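Local structure of interleukin 22 (Danio rerio, 4O6K) at residues Met75-Asn78 and Val79-Leu83; Arg85-Gln88 and Glu89-His93. The protein is a cytokine of the IL-10 family that, as its human counterpart does, probably signals by binding a class II cytokine receptor on target cells. All coordinates share one frame; numbering follows the deposited sequence.

Contact 1. Residues Met75-Asn78 and Val79-Leu83; sequences MIRN and VREGL
Arg77 reaches forward one helical turn to Glu81. Its NH1 lies 3.3 Å from OE2 of Glu81, a salt bridge whose hydrogen bond is weak, with an N-H...O angle of only 127°. The guanidinium and carboxylate planes stand 72° apart, so the two groups do not pair flat. The same OE2 also lies against CG of Arg77, at 3.4 Å. The Arg77 chain leaves with CG anti to the backbone N (chi1 177°) and bends at chi3, which turns its end toward Glu81. With an alanine in place of Glu81, the Arg77 guanidinium would probably lose this acidic mate and be freer to swing. Arg80 crosses Arg77 at about a right angle, its NH2 3.7 Å from CG of Arg77. Its NH1 is hydrogen-bonded to the carbonyl of Leu63. On the apolar side Met75 CG packs alongside Val79 CG2 at 4.0 Å, and both side chains touch helix 10-24. Beneath these groups the backbone makes i to i+4 bonds, among them Val79 N to Met75 O at 2.9 Å. The early part of helix 76-93 is amphipathic: the loose ion pair lies on its exposed side, and Val79 is buried toward helix 10-24.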
loop_
_atom_site.group_PDB
_atom_site.type_symbol
_atom_site.label_atom_id
_atom_site.label_comp_id
_atom_site.label_asym_id
_atom_site.label_seq_id
_atom_site.Cartn_x
_atom_site.Cartn_y
_atom_site.Cartn_z
ATOM N N MET A 75 3.357 15.518 0.685
ATOM C CA MET A 75 2.781 14.823 -0.459
ATOM C C MET A 75 1.710 13.790 -0.090
ATOM O O MET A 75 1.021 13.279 -0.973
ATOM C CB MET A 75 3.888 14.132 -1.258
ATOM C CG MET A 75 4.515 12.951 -0.540
ATOM S SD MET A 75 5.479 13.407 0.916
ATOM C CE MET A 75 6.886 14.207 0.152
ATOM N N ILE A 76 1.569 13.485 1.200
ATOM C CA ILE A 76 0.726 12.364 1.632
ATOM C C ILE A 76 -0.741 12.528 1.224
ATOM O O ILE A 76 -1.431 11.542 0.963
ATOM C CB ILE A 76 0.807 12.146 3.169
ATOM C CG1 ILE A 76 0.235 10.776 3.548
ATOM C CG2 ILE A 76 0.094 13.254 3.936
ATOM C CD1 ILE A 76 0.411 10.424 5.008
ATOM N N ARG A 77 -1.208 13.771 1.159
ATOM C CA ARG A 77 -2.583 14.055 0.763
ATOM C C ARG A 77 -2.814 13.687 -0.698
ATOM O O ARG A 77 -3.799 13.030 -1.033
ATOM C CB ARG A 77 -2.921 15.526 1.016
ATOM C CG ARG A 77 -4.312 15.935 0.562
ATOM C CD ARG A 77 -4.451 17.449 0.564
ATOM N NE ARG A 77 -3.620 18.081 -0.456
ATOM C CZ ARG A 77 -4.019 18.344 -1.696
ATOM N NH1 ARG A 77 -5.247 18.024 -2.083
ATOM N NH2 ARG A 77 -3.188 18.924 -2.550
ATOM N N ASN A 78 -1.901 14.115 -1.563
ATOM C CA ASN A 78 -2.003 13.814 -2.985
ATOM C C ASN A 78 -1.789 12.331 -3.265
ATOM O O ASN A 78 -2.441 11.756 -4.135
ATOM C CB ASN A 78 -0.992 14.644 -3.778
ATOM C CG ASN A 78 -1.356 14.759 -5.245
ATOM O OD1 ASN A 78 -2.243 15.526 -5.617
ATOM N ND2 ASN A 78 -0.671 13.992 -6.086
ATOM N N VAL A 79 -0.868 11.720 -2.526
ATOM C CA VAL A 79 -0.636 10.282 -2.625
ATOM C C VAL A 79 -1.885 9.484 -2.265
ATOM O O VAL A 79 -2.316 8.620 -3.029
ATOM C CB VAL A 79 0.529 9.837 -1.721
ATOM C CG1 VAL A 79 0.605 8.318 -1.657
ATOM C CG2 VAL A 79 1.839 10.424 -2.221
ATOM N N ARG A 80 -2.469 9.787 -1.107
ATOM C CA ARG A 80 -3.664 9.090 -0.634
ATOM C C ARG A 80 -4.817 9.182 -1.628
ATOM O O ARG A 80 -5.490 8.188 -1.903
ATOM C CB ARG A 80 -4.105 9.639 0.725
ATOM C CG ARG A 80 -5.310 8.913 1.312
ATOM C CD ARG A 80 -5.832 9.579 2.581
ATOM N NE ARG A 80 -6.289 10.948 2.353
ATOM C CZ ARG A 80 -5.595 12.031 2.690
ATOM N NH1 ARG A 80 -4.413 11.905 3.278
ATOM N NH2 ARG A 80 -6.086 13.238 2.446
ATOM N N GLU A 81 -5.041 10.377 -2.163
ATOM C CA GLU A 81 -6.113 10.594 -3.128
ATOM C C GLU A 81 -5.860 9.796 -4.403
ATOM O O GLU A 81 -6.783 9.218 -4.977
ATOM C CB GLU A 81 -6.262 12.083 -3.447
ATOM C CG GLU A 81 -6.820 12.901 -2.293
ATOM C CD GLU A 81 -6.844 14.388 -2.584
ATOM O OE1 GLU A 81 -6.858 14.762 -3.777
ATOM O OE2 GLU A 81 -6.854 15.183 -1.621
ATOM N N GLY A 82 -4.606 9.774 -4.842
ATOM C CA GLY A 82 -4.212 8.974 -5.986
ATOM C C GLY A 82 -4.390 7.491 -5.719
ATOM O O GLY A 82 -4.900 6.758 -6.566
ATOM N N LEU A 83 -3.966 7.052 -4.538
ATOM C CA LEU A 83 -4.080 5.650 -4.151
ATOM C C LEU A 83 -5.534 5.222 -3.986
ATOM O O LEU A 83 -5.883 4.076 -4.263
ATOM C CB LEU A 83 -3.304 5.379 -2.860
ATOM C CG LEU A 83 -1.782 5.521 -2.933
ATOM C CD1 LEU A 83 -1.114 4.720 -1.835
ATOM C CD2 LEU A 83 -1.274 5.077 -4.291
#

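Contact 2. Residues Arg85-Gln88 and Glu89-His93; sequences RVEQ and ELQNH
The carboxylate of Glu87 and the side-chain amide of Gln91 meet with their planes nearly perpendicular, 88° apart. The two side chains run side by side in the same direction, one helical turn apart. OE2 of Glu87 also comes within 3.5 Å of CB of Gln91, and the carboxylate lies against this first carbon of the Gln91 side chain. The Glu87 chain starts anti to its own nitrogen and then folds at chi2 (-82°), which swings the carboxylate forward along the helix toward Gln91. Helix 47-62 lies beside this pair: Glu87 touches Lys56 and Gln91 touches Arg53. The next strip of the helix is apolar. CG1 of Val86 meets CD1 of Leu90 at 3.9 Å, the two chains again side by side. CG of Leu90 also rests 3.4 Å from the carbonyl O of Val86. Leu90 packs on Cys48 and Ala52 of helix 47-62, while Val86 touches Pro4 and Pro6. The backbone makes i to i+4 bonds, with Gln91 N to Glu87 O at 2.8 Å. Asn92 N to Gln88 O departs from this, at 3.2 Å and bent to 140°. Helix 47-62 thus meets both a polar pair, Glu87 and Gln91, and the apolar Leu90.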
loop_
_atom_site.group_PDB
_atom_site.type_symbol
_atom_site.label_atom_id
_atom_site.label_comp_id
_atom_site.label_asym_id
_atom_site.label_seq_id
_atom_site.Cartn_x
_atom_site.Cartn_y
_atom_site.Cartn_z
ATOM N N ARG A 85 -8.051 6.388 -5.762
ATOM C CA ARG A 85 -8.530 6.206 -7.128
ATOM C C ARG A 85 -8.134 4.838 -7.673
ATOM O O ARG A 85 -8.938 4.158 -8.309
ATOM C CB ARG A 85 -7.994 7.316 -8.036
ATOM C CG ARG A 85 -8.549 8.695 -7.716
ATOM C CD ARG A 85 -8.104 9.728 -8.739
ATOM N NE ARG A 85 -8.578 11.067 -8.403
ATOM C CZ ARG A 85 -7.842 11.989 -7.791
ATOM N NH1 ARG A 85 -6.588 11.723 -7.451
ATOM N NH2 ARG A 85 -8.359 13.180 -7.524
ATOM N N VAL A 86 -6.888 4.445 -7.425
ATOM C CA VAL A 86 -6.399 3.128 -7.819
ATOM C C VAL A 86 -7.212 2.017 -7.156
ATOM O O VAL A 86 -7.683 1.096 -7.824
ATOM C CB VAL A 86 -4.911 2.949 -7.461
ATOM C CG1 VAL A 86 -4.465 1.516 -7.719
ATOM C CG2 VAL A 86 -4.054 3.935 -8.243
ATOM N N GLU A 87 -7.362 2.116 -5.839
ATOM C CA GLU A 87 -8.111 1.138 -5.056
ATOM C C GLU A 87 -9.549 0.989 -5.550
ATOM O O GLU A 87 -10.059 -0.125 -5.666
ATOM C CB GLU A 87 -8.094 1.527 -3.574
ATOM C CG GLU A 87 -8.578 0.441 -2.619
ATOM C CD GLU A 87 -10.090 0.377 -2.520
ATOM O OE1 GLU A 87 -10.728 1.451 -2.515
ATOM O OE2 GLU A 87 -10.640 -0.743 -2.448
ATOM N N GLN A 88 -10.198 2.114 -5.832
ATOM C CA GLN A 88 -11.582 2.101 -6.296
ATOM C C GLN A 88 -11.736 1.372 -7.629
ATOM O O GLN A 88 -12.674 0.595 -7.810
ATOM C CB GLN A 88 -12.120 3.528 -6.408
ATOM C CG GLN A 88 -12.484 4.142 -5.066
ATOM C CD GLN A 88 -13.534 3.331 -4.326
ATOM O OE1 GLN A 88 -13.259 2.741 -3.280
ATOM N NE2 GLN A 88 -14.744 3.295 -4.871
ATOM N N GLU A 89 -10.822 1.627 -8.560
ATOM C CA GLU A 89 -10.866 0.956 -9.856
ATOM C C GLU A 89 -10.599 -0.540 -9.720
ATOM O O GLU A 89 -11.271 -1.357 -10.353
ATOM C CB GLU A 89 -9.854 1.562 -10.826
ATOM C CG GLU A 89 -9.895 0.922 -12.209
ATOM C CD GLU A 89 -9.066 1.669 -13.233
ATOM O OE1 GLU A 89 -8.491 2.721 -12.885
ATOM O OE2 GLU A 89 -8.995 1.203 -14.391
ATOM N N LEU A 90 -9.618 -0.895 -8.895
ATOM C CA LEU A 90 -9.295 -2.299 -8.671
ATOM C C LEU A 90 -10.451 -3.034 -8.005
ATOM O O LEU A 90 -10.789 -4.149 -8.392
ATOM C CB LEU A 90 -8.027 -2.433 -7.825
ATOM C CG LEU A 90 -6.724 -2.069 -8.534
ATOM C CD1 LEU A 90 -5.540 -2.266 -7.607
ATOM C CD2 LEU A 90 -6.572 -2.914 -9.787
ATOM N N GLN A 91 -11.069 -2.395 -7.018
ATOM C CA GLN A 91 -12.185 -2.997 -6.300
ATOM C C GLN A 91 -13.399 -3.239 -7.198
ATOM O O GLN A 91 -14.180 -4.161 -6.956
ATOM C CB GLN A 91 -12.541 -2.127 -5.089
ATOM C CG GLN A 91 -13.876 -2.417 -4.423
ATOM C CD GLN A 91 -13.802 -2.340 -2.914
ATOM O OE1 GLN A 91 -12.794 -2.713 -2.307
ATOM N NE2 GLN A 91 -14.823 -1.748 -2.307
ATOM N N ASN A 92 -13.553 -2.423 -8.237
ATOM C CA ASN A 92 -14.641 -2.603 -9.203
ATOM C C ASN A 92 -14.496 -3.905 -10.003
ATOM O O ASN A 92 -15.485 -4.484 -10.454
ATOM C CB ASN A 92 -14.704 -1.408 -10.154
ATOM C CG ASN A 92 -16.008 -1.345 -10.926
ATOM O OD1 ASN A 92 -17.062 -1.730 -10.421
ATOM N ND2 ASN A 92 -15.938 -0.867 -12.163
ATOM N N HIS A 93 -13.250 -4.343 -10.181
ATOM C CA HIS A 93 -12.910 -5.570 -10.911
ATOM C C HIS A 93 -12.504 -6.733 -10.010
ATOM O O HIS A 93 -12.277 -7.849 -10.485
ATOM C CB HIS A 93 -11.805 -5.271 -11.924
ATOM C CG HIS A 93 -12.288 -4.518 -13.123
ATOM N ND1 HIS A 93 -13.462 -4.838 -13.766
ATOM C CD2 HIS A 93 -11.804 -3.420 -13.751
ATOM C CE1 HIS A 93 -13.654 -4.005 -14.774
ATOM N NE2 HIS A 93 -12.665 -3.131 -14.781
#

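In the fold
Contact 1 and contact 2 lie in series on one helix, 76-93, and their centres are about 15 Å apart. They adjoin along the helix, and beyond that junction do not touch. Contact 1 lies toward the N-terminal end and contact 2 toward the C-terminal end. Their centres are about 11 Å and 13 Å from the chain centre. Helix 47-62 runs past both: Arg80 touches Val59 and Leu83 touches Leu55, and farther along Leu90 reaches Ala52 and Cys48. The other neighbours differ, with helix 10-24 beside contact 1 and N-terminal prolines beside contact 2. Cys48 is bonded to Cys141 and Cys49 to Cys94, so contact 2 lies at the cross-linked end of this all-helical C-terminal part of a longer protein.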